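DNA polymerase II large subunit (Pyrococcus horikoshii, PDB 7OEC) is an intein that probably excises itself from the DNA polymerase II large subunit precursor and joins the flanking polymerase segments by protein splicing. Local coordinates at residues V40-K45 / E69-P74; I50-F55 / V63-E68; L79-L84 / E139-P144; V100-K105 / E116-I121. The protein carries 2 engineered substitutions. One frame throughout, in Å; residues are numbered along the deposited sequence. Where two conformers were deposited one is given.

Contact 1: V40-K45 / E69-P74. With PEG (di(hydroxyethyl)ether), chain E; SO4 (sulfate ion), chain B.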
# COMPACT_ATOMS: atom_id res chain seq x y z
N VAL A 40 -5.41 16.61 -9.35
CA VAL A 40 -4.65 15.37 -9.32
C VAL A 40 -4.44 14.85 -10.74
O VAL A 40 -5.23 15.12 -11.66
CB VAL A 40 -5.30 14.28 -8.47
CG1 VAL A 40 -5.54 14.75 -7.04
CG2 VAL A 40 -6.52 13.85 -9.09
N TYR A 41 -3.38 14.07 -10.89
CA TYR A 41 -3.04 13.45 -12.15
C TYR A 41 -3.44 11.99 -12.09
O TYR A 41 -3.05 11.27 -11.17
CB TYR A 41 -1.55 13.52 -12.40
CG TYR A 41 -1.00 14.91 -12.58
CD1 TYR A 41 -1.00 15.51 -13.82
CD2 TYR A 41 -0.52 15.65 -11.49
CE1 TYR A 41 -0.52 16.79 -14.00
CE2 TYR A 41 -0.05 16.93 -11.66
CZ TYR A 41 -0.03 17.50 -12.93
OH TYR A 41 0.46 18.80 -13.11
N VAL A 42 -4.19 11.56 -13.08
CA VAL A 42 -4.70 10.20 -13.15
C VAL A 42 -4.25 9.57 -14.46
O VAL A 42 -4.43 10.17 -15.53
CB VAL A 42 -6.23 10.18 -13.04
CG1 VAL A 42 -6.73 8.76 -13.16
CG2 VAL A 42 -6.63 10.78 -11.75
N ARG A 43 -3.72 8.35 -14.36
CA ARG A 43 -3.40 7.53 -15.52
C ARG A 43 -4.15 6.20 -15.44
O ARG A 43 -4.23 5.59 -14.38
CB ARG A 43 -1.88 7.31 -15.59
CG ARG A 43 -1.10 8.54 -15.81
CD ARG A 43 0.39 8.27 -15.89
NE ARG A 43 1.18 9.44 -16.20
CZ ARG A 43 2.46 9.40 -16.54
NH1 ARG A 43 3.07 8.24 -16.62
NH2 ARG A 43 3.11 10.52 -16.78
N LYS A 44 -4.73 5.76 -16.57
CA LYS A 44 -5.51 4.52 -16.60
C LYS A 44 -5.06 3.45 -17.60
O LYS A 44 -5.47 2.29 -17.47
CB LYS A 44 -7.01 4.78 -16.88
CG LYS A 44 -7.63 5.64 -15.83
CD LYS A 44 -9.09 5.85 -16.07
CE LYS A 44 -9.58 6.83 -15.04
NZ LYS A 44 -11.02 7.15 -15.18
N LYS A 45 -4.23 3.80 -18.59
CA LYS A 45 -3.94 2.88 -19.69
C LYS A 45 -2.58 2.25 -19.47
O LYS A 45 -1.57 2.95 -19.50
CB LYS A 45 -3.97 3.62 -21.01
CG LYS A 45 -5.40 3.94 -21.47
CD LYS A 45 -5.40 4.51 -22.89
CE LYS A 45 -6.82 4.87 -23.38
NZ LYS A 45 -6.90 5.41 -24.79
N GLU A 69 -6.63 2.46 -11.95
CA GLU A 69 -5.96 3.73 -12.23
C GLU A 69 -4.83 3.91 -11.23
O GLU A 69 -4.80 3.27 -10.17
CB GLU A 69 -6.91 4.92 -12.17
CG GLU A 69 -7.48 5.15 -10.83
CD GLU A 69 -8.59 6.22 -10.85
OE1 GLU A 69 -9.52 6.14 -11.67
OE2 GLU A 69 -8.53 7.14 -10.04
N VAL A 70 -3.87 4.75 -11.60
CA VAL A 70 -2.81 5.19 -10.71
C VAL A 70 -2.89 6.71 -10.65
O VAL A 70 -3.21 7.37 -11.64
CB VAL A 70 -1.46 4.69 -11.25
CG1 VAL A 70 -1.40 3.19 -11.21
CG2 VAL A 70 -1.23 5.13 -12.70
N ILE A 71 -2.58 7.28 -9.50
CA ILE A 71 -2.85 8.68 -9.21
C ILE A 71 -1.60 9.30 -8.61
O ILE A 71 -0.95 8.71 -7.76
CB ILE A 71 -4.05 8.83 -8.26
CG1 ILE A 71 -5.27 8.14 -8.85
CG2 ILE A 71 -4.26 10.35 -7.92
CD1 ILE A 71 -6.38 7.95 -7.88
N LYS A 72 -1.30 10.52 -9.04
CA LYS A 72 -0.23 11.34 -8.48
C LYS A 72 -0.88 12.65 -8.05
O LYS A 72 -1.57 13.29 -8.83
CB LYS A 72 0.82 11.58 -9.55
CG LYS A 72 1.96 12.51 -9.13
CD LYS A 72 2.93 12.67 -10.28
CE LYS A 72 3.88 13.82 -10.13
NZ LYS A 72 4.77 13.93 -11.33
N ALA A 73 -0.69 13.00 -6.78
CA ALA A 73 -1.33 14.16 -6.20
C ALA A 73 -0.32 15.00 -5.44
O ALA A 73 0.67 14.48 -4.91
CB ALA A 73 -2.40 13.72 -5.21
N PRO A 74 -0.55 16.31 -5.35
CA PRO A 74 0.35 17.13 -4.56
C PRO A 74 0.31 16.71 -3.11
O PRO A 74 -0.74 16.36 -2.56
CB PRO A 74 -0.20 18.55 -4.73
CG PRO A 74 -1.51 18.39 -5.24
CD PRO A 74 -1.61 17.14 -5.96
C1 PEG E . -11.16 9.60 -12.93
O1 PEG E . -10.83 9.20 -11.62
C2 PEG E . -10.04 10.44 -13.61
O2 PEG E . -9.96 10.24 -15.01
C3 PEG E . -8.70 10.49 -15.59
C4 PEG E . -8.35 9.45 -16.67
O4 PEG E . -6.95 9.31 -16.81
S SO4 B . 6.72 9.52 -17.95
O1 SO4 B . 5.74 10.59 -17.80
O2 SO4 B . 6.10 8.20 -17.94
O3 SO4 B . 7.65 9.61 -16.81
O4 SO4 B . 7.39 9.70 -19.23
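Y41 O accepts K72 N at 2.9 Å, and I71 CA adds a CA-H...O contact to Y41 O at 3.3 Å. These are two adjoining strands of the curled antiparallel sheet in the intein (Hint) fold, running at 163° to each other. R43/V70 and Y41/K72 are the hydrogen-bonded pairs, and V42 faces I71 between them. On the face carrying Y41, R43, V70 and K72, the CB of R43 rests on V70 CG2 at 3.7 Å. From there the arginine chain runs out extended, and its guanidinium meets a sulfate edge-on and in plane, NH2 giving a 2.8 Å bond to sulfate O1 and NH1 a longer one to O2, while NE pairs with E34. With an alanine at R43, E34 would probably be left without its charge mate and the sulfate without both of these donors. On the other face V42 and I71 stand side by side. CG of E69 sits between its N and carbonyl carbon (chi1 65°), which turns the extended chain so that the carboxylate lies against V42 CG1 and alongside the K44 chain, where K44 NZ makes a long 3.9 Å salt bridge to E69 OE1. A di(hydroxyethyl)ether, probably from the crystallisation liquor, gives a 3.0 Å hydrogen bond from its O4 to V42 O. K72 O lies at the edge of the Y41 ring, in its plane, 3.7 Å from CD2.

Contact 2: I50-F55 / V63-E68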
# COMPACT_ATOMS: atom_id res chain seq x y z
N ILE A 50 -0.29 -5.92 -16.54
CA ILE A 50 0.04 -5.77 -15.12
C ILE A 50 -1.19 -6.08 -14.29
O ILE A 50 -2.33 -5.76 -14.68
CB ILE A 50 0.65 -4.37 -14.81
CG1 ILE A 50 1.14 -4.33 -13.34
CG2 ILE A 50 -0.33 -3.20 -15.20
CD1 ILE A 50 2.04 -3.21 -13.00
N LYS A 51 -0.96 -6.77 -13.18
CA LYS A 51 -1.96 -6.99 -12.15
C LYS A 51 -1.30 -6.69 -10.81
O LYS A 51 -0.08 -6.72 -10.67
CB LYS A 51 -2.49 -8.42 -12.22
CG LYS A 51 -3.39 -8.71 -13.42
CD LYS A 51 -3.80 -10.14 -13.37
CE LYS A 51 -4.55 -10.57 -14.61
NZ LYS A 51 -5.53 -9.53 -15.06
N VAL A 52 -2.11 -6.37 -9.82
CA VAL A 52 -1.61 -6.09 -8.49
C VAL A 52 -1.97 -7.26 -7.58
O VAL A 52 -3.04 -7.87 -7.72
CB VAL A 52 -2.13 -4.73 -7.98
CG1 VAL A 52 -3.64 -4.72 -7.76
CG2 VAL A 52 -1.42 -4.36 -6.71
N TYR A 53 -1.05 -7.62 -6.69
CA TYR A 53 -1.40 -8.61 -5.69
C TYR A 53 -2.15 -7.97 -4.53
O TYR A 53 -1.77 -6.93 -3.98
CB TYR A 53 -0.14 -9.26 -5.17
CG TYR A 53 0.49 -10.29 -6.09
CD1 TYR A 53 0.15 -11.61 -6.00
CD2 TYR A 53 1.46 -9.94 -7.00
CE1 TYR A 53 0.73 -12.55 -6.78
CE2 TYR A 53 2.07 -10.88 -7.80
CZ TYR A 53 1.69 -12.18 -7.68
OH TYR A 53 2.24 -13.20 -8.43
N SER A 54 -3.24 -8.59 -4.17
CA SER A 54 -4.09 -8.11 -3.10
C SER A 54 -4.27 -9.22 -2.09
O SER A 54 -3.91 -10.37 -2.31
CB SER A 54 -5.49 -7.66 -3.59
OG SER A 54 -5.42 -6.55 -4.44
N PHE A 55 -4.84 -8.87 -0.97
CA PHE A 55 -5.20 -9.84 0.05
C PHE A 55 -6.71 -9.81 0.19
O PHE A 55 -7.30 -8.73 0.37
CB PHE A 55 -4.52 -9.51 1.39
CG PHE A 55 -4.52 -10.66 2.35
CD1 PHE A 55 -5.45 -10.73 3.38
CD2 PHE A 55 -3.63 -11.71 2.18
CE1 PHE A 55 -5.44 -11.82 4.24
CE2 PHE A 55 -3.63 -12.80 3.03
CZ PHE A 55 -4.52 -12.84 4.06
N VAL A 63 -4.52 -12.80 -3.80
CA VAL A 63 -5.23 -12.90 -5.06
C VAL A 63 -4.62 -11.86 -5.96
O VAL A 63 -3.99 -10.92 -5.49
CB VAL A 63 -6.72 -12.60 -4.86
CG1 VAL A 63 -7.53 -12.70 -6.19
CG2 VAL A 63 -7.32 -13.57 -3.87
N LEU A 64 -4.77 -12.04 -7.26
CA LEU A 64 -4.39 -11.02 -8.23
C LEU A 64 -5.63 -10.24 -8.68
O LEU A 64 -6.72 -10.79 -8.80
CB LEU A 64 -3.73 -11.69 -9.43
CG LEU A 64 -2.31 -12.18 -9.23
CD1 LEU A 64 -1.91 -12.97 -10.41
CD2 LEU A 64 -1.37 -11.00 -9.07
N THR A 65 -5.46 -8.94 -8.95
CA THR A 65 -6.57 -8.13 -9.41
C THR A 65 -6.08 -7.03 -10.35
O THR A 65 -4.90 -6.69 -10.39
CB THR A 65 -7.38 -7.56 -8.23
OG1 THR A 65 -8.63 -7.08 -8.73
CG2 THR A 65 -6.66 -6.47 -7.55
N ASP A 66 -7.00 -6.44 -11.08
CA ASP A 66 -6.66 -5.39 -12.03
C ASP A 66 -6.41 -4.06 -11.32
O ASP A 66 -6.96 -3.77 -10.26
CB ASP A 66 -7.79 -5.24 -13.04
CG ASP A 66 -7.79 -6.35 -14.08
OD1 ASP A 66 -6.68 -6.88 -14.38
OD2 ASP A 66 -8.87 -6.71 -14.61
N ILE A 67 -5.55 -3.26 -11.91
CA ILE A 67 -5.32 -1.89 -11.48
C ILE A 67 -6.19 -1.00 -12.37
O ILE A 67 -6.02 -0.96 -13.59
CB ILE A 67 -3.84 -1.53 -11.63
CG1 ILE A 67 -2.94 -2.43 -10.76
CG2 ILE A 67 -3.69 -0.06 -11.28
CD1 ILE A 67 -1.51 -2.42 -11.19
N GLU A 68 -7.16 -0.30 -11.76
CA GLU A 68 -8.07 0.56 -12.50
C GLU A 68 -7.44 1.90 -12.85
O GLU A 68 -7.68 2.42 -13.95
CB GLU A 68 -9.35 0.75 -11.68
CG GLU A 68 -10.50 1.34 -12.42
CD GLU A 68 -11.83 0.83 -11.90
OE1 GLU A 68 -11.80 0.08 -10.89
OE2 GLU A 68 -12.88 1.15 -12.52
O HOH W 1 -4.52 -4.25 -14.38
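S54 and V63 exchange two backbone hydrogen bonds, and the one from S54 N to V63 O is almost perfectly straight, 2.8 Å long with 179° at the hydrogen. V52 and T65 form the next hydrogen-bonded pair, with Y53 opposite L64 between them. Beyond T65 the direct backbone bonding gives way to a water that donates to I50 O at 2.7 Å and accepts from I67 N at 2.9 Å, bridging the two strands. Charge is carried by one salt bridge beside that water. K51 runs alongside D66 and bends at its last torsion (chi4 -41°), which brings NZ to D66 OD1 at 3.0 Å, on the syn side of the carboxylate and 23° out of its plane. All this belongs to a beta hairpin, strand 50-56 returning as strand 61-74, within the intein (Hint) fold; strand 10-15 pairs with the far side of 50-56. Apolar packing differs on the two faces. On one, L64 lays CD2 over the centre of the Y53 ring, 3.3 Å from its centroid, a CH-pi contact. On the other, V52 CG1 and T65 CG2 are pressed to 3.5 Å, tighter than usual for two methyls, while the T65 hydroxyl bonds to K154 O. I67 reaches toward the partner strand with CG1 on V52 CB at 3.7 Å and CD1 on I50 CG1 at 3.9 Å.

Contact 3: L79-L84 / E139-P144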
# COMPACT_ATOMS: atom_id res chain seq x y z
N LEU A 79 3.16 12.66 6.77
CA LEU A 79 3.06 11.23 6.69
C LEU A 79 3.24 10.66 8.08
O LEU A 79 3.74 11.32 9.00
CB LEU A 79 4.15 10.69 5.78
CG LEU A 79 4.22 11.17 4.34
CD1 LEU A 79 5.52 10.63 3.68
CD2 LEU A 79 3.07 10.72 3.57
N ILE A 80 2.82 9.42 8.22
CA ILE A 80 3.10 8.61 9.39
C ILE A 80 3.94 7.42 8.94
O ILE A 80 3.62 6.76 7.95
CB ILE A 80 1.79 8.16 10.07
CG1 ILE A 80 1.01 9.41 10.52
CG2 ILE A 80 2.08 7.27 11.27
CD1 ILE A 80 -0.26 9.06 11.15
N ARG A 81 5.02 7.17 9.67
CA ARG A 81 5.87 6.02 9.43
C ARG A 81 5.70 5.02 10.56
O ARG A 81 5.77 5.38 11.74
CB ARG A 81 7.33 6.47 9.35
CG ARG A 81 8.32 5.33 9.12
CD ARG A 81 9.71 5.92 9.08
NE ARG A 81 10.74 4.90 9.13
CZ ARG A 81 11.17 4.21 8.08
NH1 ARG A 81 10.63 4.41 6.86
NH2 ARG A 81 12.17 3.35 8.27
N PHE A 82 5.46 3.79 10.18
CA PHE A 82 5.34 2.67 11.09
C PHE A 82 6.58 1.81 10.95
O PHE A 82 6.91 1.35 9.85
CB PHE A 82 4.12 1.85 10.70
CG PHE A 82 2.86 2.63 10.75
CD1 PHE A 82 2.27 2.91 11.97
CD2 PHE A 82 2.31 3.13 9.60
CE1 PHE A 82 1.15 3.66 12.05
CE2 PHE A 82 1.11 3.85 9.65
CZ PHE A 82 0.53 4.12 10.88
N GLU A 83 7.26 1.59 12.07
CA GLU A 83 8.40 0.70 12.14
C GLU A 83 7.90 -0.52 12.86
O GLU A 83 7.35 -0.41 13.97
CB GLU A 83 9.55 1.35 12.92
CG GLU A 83 9.89 2.68 12.22
CD GLU A 83 11.01 3.47 12.87
OE1 GLU A 83 11.51 2.99 13.91
OE2 GLU A 83 11.39 4.54 12.31
N LEU A 84 8.17 -1.67 12.27
CA LEU A 84 7.65 -2.94 12.73
C LEU A 84 8.73 -3.80 13.37
O LEU A 84 9.94 -3.69 13.11
CB LEU A 84 7.04 -3.68 11.54
CG LEU A 84 6.03 -2.82 10.71
CD1 LEU A 84 5.36 -3.67 9.64
CD2 LEU A 84 4.98 -2.21 11.58
N GLU A 139 6.19 7.34 13.85
CA GLU A 139 6.76 8.67 13.67
C GLU A 139 5.90 9.52 12.76
O GLU A 139 5.40 9.04 11.75
CB GLU A 139 8.11 8.62 12.95
CG GLU A 139 9.15 7.74 13.61
CD GLU A 139 10.50 7.95 13.03
OE1 GLU A 139 10.63 7.98 11.80
OE2 GLU A 139 11.43 8.12 13.81
N PHE A 140 5.79 10.79 13.08
CA PHE A 140 5.15 11.75 12.19
C PHE A 140 6.25 12.40 11.39
O PHE A 140 7.29 12.80 11.95
CB PHE A 140 4.42 12.84 12.98
CG PHE A 140 3.05 12.47 13.38
CD1 PHE A 140 2.78 12.08 14.68
CD2 PHE A 140 2.01 12.56 12.49
CE1 PHE A 140 1.49 11.74 15.07
CE2 PHE A 140 0.72 12.24 12.89
CZ PHE A 140 0.48 11.82 14.18
N ILE A 141 6.06 12.49 10.07
CA ILE A 141 7.11 12.93 9.16
C ILE A 141 6.58 14.10 8.34
O ILE A 141 5.48 14.02 7.79
CB ILE A 141 7.57 11.76 8.27
CG1 ILE A 141 8.22 10.74 9.23
CG2 ILE A 141 8.48 12.24 7.13
CD1 ILE A 141 8.66 9.59 8.52
N GLU A 142 7.35 15.19 8.27
CA GLU A 142 6.94 16.33 7.47
C GLU A 142 6.97 15.89 6.01
O GLU A 142 7.83 15.08 5.66
CB GLU A 142 7.95 17.46 7.67
CG GLU A 142 7.78 18.23 8.99
CD GLU A 142 6.73 19.31 8.91
OE1 GLU A 142 6.12 19.50 7.84
OE2 GLU A 142 6.52 19.99 9.94
N PRO A 143 6.02 16.32 5.17
CA PRO A 143 6.01 15.81 3.81
C PRO A 143 7.34 16.10 3.15
O PRO A 143 7.79 17.25 3.13
CB PRO A 143 4.86 16.58 3.13
CG PRO A 143 4.68 17.84 4.03
CD PRO A 143 4.93 17.30 5.40
N PRO A 144 8.00 15.08 2.60
CA PRO A 144 9.38 15.23 2.09
C PRO A 144 9.57 15.33 0.57
O PRO A 144 10.72 15.45 0.09
CB PRO A 144 10.00 13.93 2.57
CG PRO A 144 8.88 12.96 2.44
CD PRO A 144 7.67 13.67 2.88
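R81 and E139 are tied by a pair of backbone hydrogen bonds, of which R81 N to E139 O is the shorter at 2.8 Å, the donor in the carbonyl plane. L79 and I141 form the second such pair; here I141 N reaches L79 O at 2.8 Å but comes in tilted 31° from the carbonyl plane. Between them, the CA-H of I80 adds a contact to E139 O. Outside the backbone, the charged cluster centres on R81. Its NE gives a 3.3 Å salt-bridging hydrogen bond to E83 OE2, which sits at the guanidinium edge and is met on its anti side, while NH1 pairs with E91. The carboxylate of E139 lies close by, with its OE1 3.6 Å from E83 OE2; since E139 was modelled in two conformers that approach is doubtful in detail, but the arginine charge would tend to ease the crowding of acids. A leucine in place of R81 would probably leave E83 and E91 without their shared cation and the E83/E139 acid pair unbalanced. The aliphatic part of the arginine packs too: with CG opposite N (chi1 179°), its CB lies 3.5 Å from I141 CD1. Next along, L79 CD1 meets P144 CD at 3.8 Å, the two side chains crossing at about a right angle. On the other face I80 lies beside F140, itself modelled in two conformers. Strands 79-84 and 130-141 are the central neighbours of a four-stranded antiparallel sheet, one of the twisted sheets that build the all-beta intein (Hint) fold.

Contact 4: V100-K105 / E116-I121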
# COMPACT_ATOMS: atom_id res chain seq x y z
N VAL A 100 -4.92 -3.49 10.65
CA VAL A 100 -4.27 -4.12 11.79
C VAL A 100 -5.06 -5.37 12.13
O VAL A 100 -6.25 -5.47 11.86
CB VAL A 100 -4.14 -3.18 13.00
CG1 VAL A 100 -3.28 -1.98 12.69
CG2 VAL A 100 -5.44 -2.69 13.42
N TYR A 101 -4.40 -6.35 12.69
CA TYR A 101 -5.03 -7.64 12.90
C TYR A 101 -5.34 -7.83 14.37
O TYR A 101 -4.44 -7.82 15.20
CB TYR A 101 -4.13 -8.75 12.43
CG TYR A 101 -4.86 -10.04 12.21
CD1 TYR A 101 -4.73 -11.09 13.10
CD2 TYR A 101 -5.68 -10.22 11.08
CE1 TYR A 101 -5.38 -12.32 12.89
CE2 TYR A 101 -6.35 -11.43 10.87
CZ TYR A 101 -6.19 -12.47 11.77
OH TYR A 101 -6.85 -13.66 11.53
N GLU A 102 -6.60 -7.97 14.69
CA GLU A 102 -7.03 -7.95 16.08
C GLU A 102 -8.08 -9.03 16.24
O GLU A 102 -9.08 -9.03 15.51
CB GLU A 102 -7.58 -6.58 16.50
CG GLU A 102 -6.54 -5.47 16.41
CD GLU A 102 -6.94 -4.13 17.05
OE1 GLU A 102 -5.98 -3.40 17.47
OE2 GLU A 102 -8.17 -3.83 17.11
N ASN A 103 -7.85 -9.94 17.18
CA ASN A 103 -8.86 -10.91 17.57
C ASN A 103 -9.43 -11.63 16.34
O ASN A 103 -10.65 -11.82 16.18
CB ASN A 103 -9.97 -10.26 18.43
CG ASN A 103 -9.53 -10.01 19.92
OD1 ASN A 103 -8.84 -9.03 20.24
ND2 ASN A 103 -9.93 -10.92 20.83
N GLY A 104 -8.53 -11.98 15.43
CA GLY A 104 -8.92 -12.80 14.30
C GLY A 104 -9.57 -12.07 13.14
O GLY A 104 -10.20 -12.73 12.31
N LYS A 105 -9.43 -10.75 13.02
CA LYS A 105 -9.99 -10.02 11.89
C LYS A 105 -9.09 -8.83 11.56
O LYS A 105 -8.29 -8.40 12.40
CB LYS A 105 -11.41 -9.55 12.24
CG LYS A 105 -11.52 -8.77 13.50
CD LYS A 105 -12.90 -9.08 14.22
CE LYS A 105 -13.04 -8.34 15.58
NZ LYS A 105 -11.69 -7.91 16.19
N GLU A 116 1.31 1.74 18.87
CA GLU A 116 2.36 0.78 19.13
C GLU A 116 1.76 -0.47 19.75
O GLU A 116 0.89 -0.40 20.64
CB GLU A 116 3.42 1.37 20.06
CG GLU A 116 4.34 2.32 19.41
CD GLU A 116 5.34 2.89 20.42
OE1 GLU A 116 5.45 2.38 21.57
OE2 GLU A 116 6.02 3.87 20.08
N GLY A 117 2.23 -1.63 19.29
CA GLY A 117 1.75 -2.91 19.73
C GLY A 117 0.64 -3.47 18.89
O GLY A 117 0.30 -4.65 19.06
N ASN A 118 0.02 -2.66 18.03
CA ASN A 118 -0.95 -3.21 17.09
C ASN A 118 -0.22 -4.19 16.16
O ASN A 118 0.98 -4.03 15.88
CB ASN A 118 -1.62 -2.13 16.23
CG ASN A 118 -2.61 -1.26 16.98
OD1 ASN A 118 -3.12 -0.29 16.40
ND2 ASN A 118 -2.90 -1.56 18.25
N ILE A 119 -0.94 -5.18 15.64
CA ILE A 119 -0.36 -6.21 14.78
C ILE A 119 -0.60 -5.89 13.31
O ILE A 119 -1.74 -5.66 12.90
CB ILE A 119 -0.93 -7.60 15.13
CG1 ILE A 119 -0.61 -7.95 16.58
CG2 ILE A 119 -0.45 -8.68 14.14
CD1 ILE A 119 0.86 -8.11 16.91
N ILE A 120 0.46 -6.00 12.51
CA ILE A 120 0.42 -5.92 11.05
C ILE A 120 0.71 -7.31 10.50
O ILE A 120 1.49 -8.07 11.09
CB ILE A 120 1.50 -4.92 10.57
CG1 ILE A 120 1.27 -3.53 11.13
CG2 ILE A 120 1.63 -4.91 9.07
CD1 ILE A 120 0.07 -2.85 10.60
N ILE A 121 0.08 -7.66 9.38
CA ILE A 121 0.28 -8.94 8.73
C ILE A 121 1.28 -8.76 7.60
O ILE A 121 1.13 -7.87 6.76
CB ILE A 121 -1.05 -9.53 8.22
CG1 ILE A 121 -2.02 -9.74 9.39
CG2 ILE A 121 -0.84 -10.77 7.39
CD1 ILE A 121 -1.49 -10.61 10.48
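Y101 and I119 make a short junction between two separate sheets, strand 97-102 of a hairpin and strand 119-123 of the four-stranded sheet, which meet at 114° instead of pairing along their length. One backbone hydrogen bond crosses, from Y101 N to I119 O at 2.8 Å, and the same oxygen lies 3.2 Å from V100 CA. The rest is packing. Y101 points CB toward the other strand, where it rests on I121 CD1 at 3.8 Å; CG anti to N (chi1 -162°) carries the ring away from the other strand, to meet F106 edge-to-face. V100 CG1 touches both N118 CB, at 3.9 Å, and I120 CD1. E102 OE1 and N118 ND2 stay 3.7 Å apart, too far for a hydrogen bond, with the two planes nearly perpendicular; N118 OD1 is held by R115 N and K109 NZ. Where the hairpin turns, E102 O is held from opposite faces of its carbonyl plane, by K105 N at 3.0 Å and K105 NZ at 2.9 Å. E102 to K105 form a type I' turn with N103 and G104 at its corners, both with positive phi, the classic Asn-Gly turn of a tight two-residue beta hairpin.

Contacts 1 and 2 share the long strand 61-74, strand 40-43 pairing with its later half and strand 50-56 with its earlier half; their centres are 17 Å apart, and they meet where K44 CG packs on E68 O at 3.7 Å. A zinc ion lies near this junction, about 10 Å from the side chain of E69 and about 8 Å from that of T65. Contacts 3 and 4 are joined through neighbouring strands 130-141 and 119-123 and by L84 CD2 against I120 CG1 at 4.0 Å. Contacts 1 and 4 lie on opposite sides of the chain's centre, 31 Å apart between centres, whereas the nearest atoms of contacts 2 and 4 are about 5 Å apart.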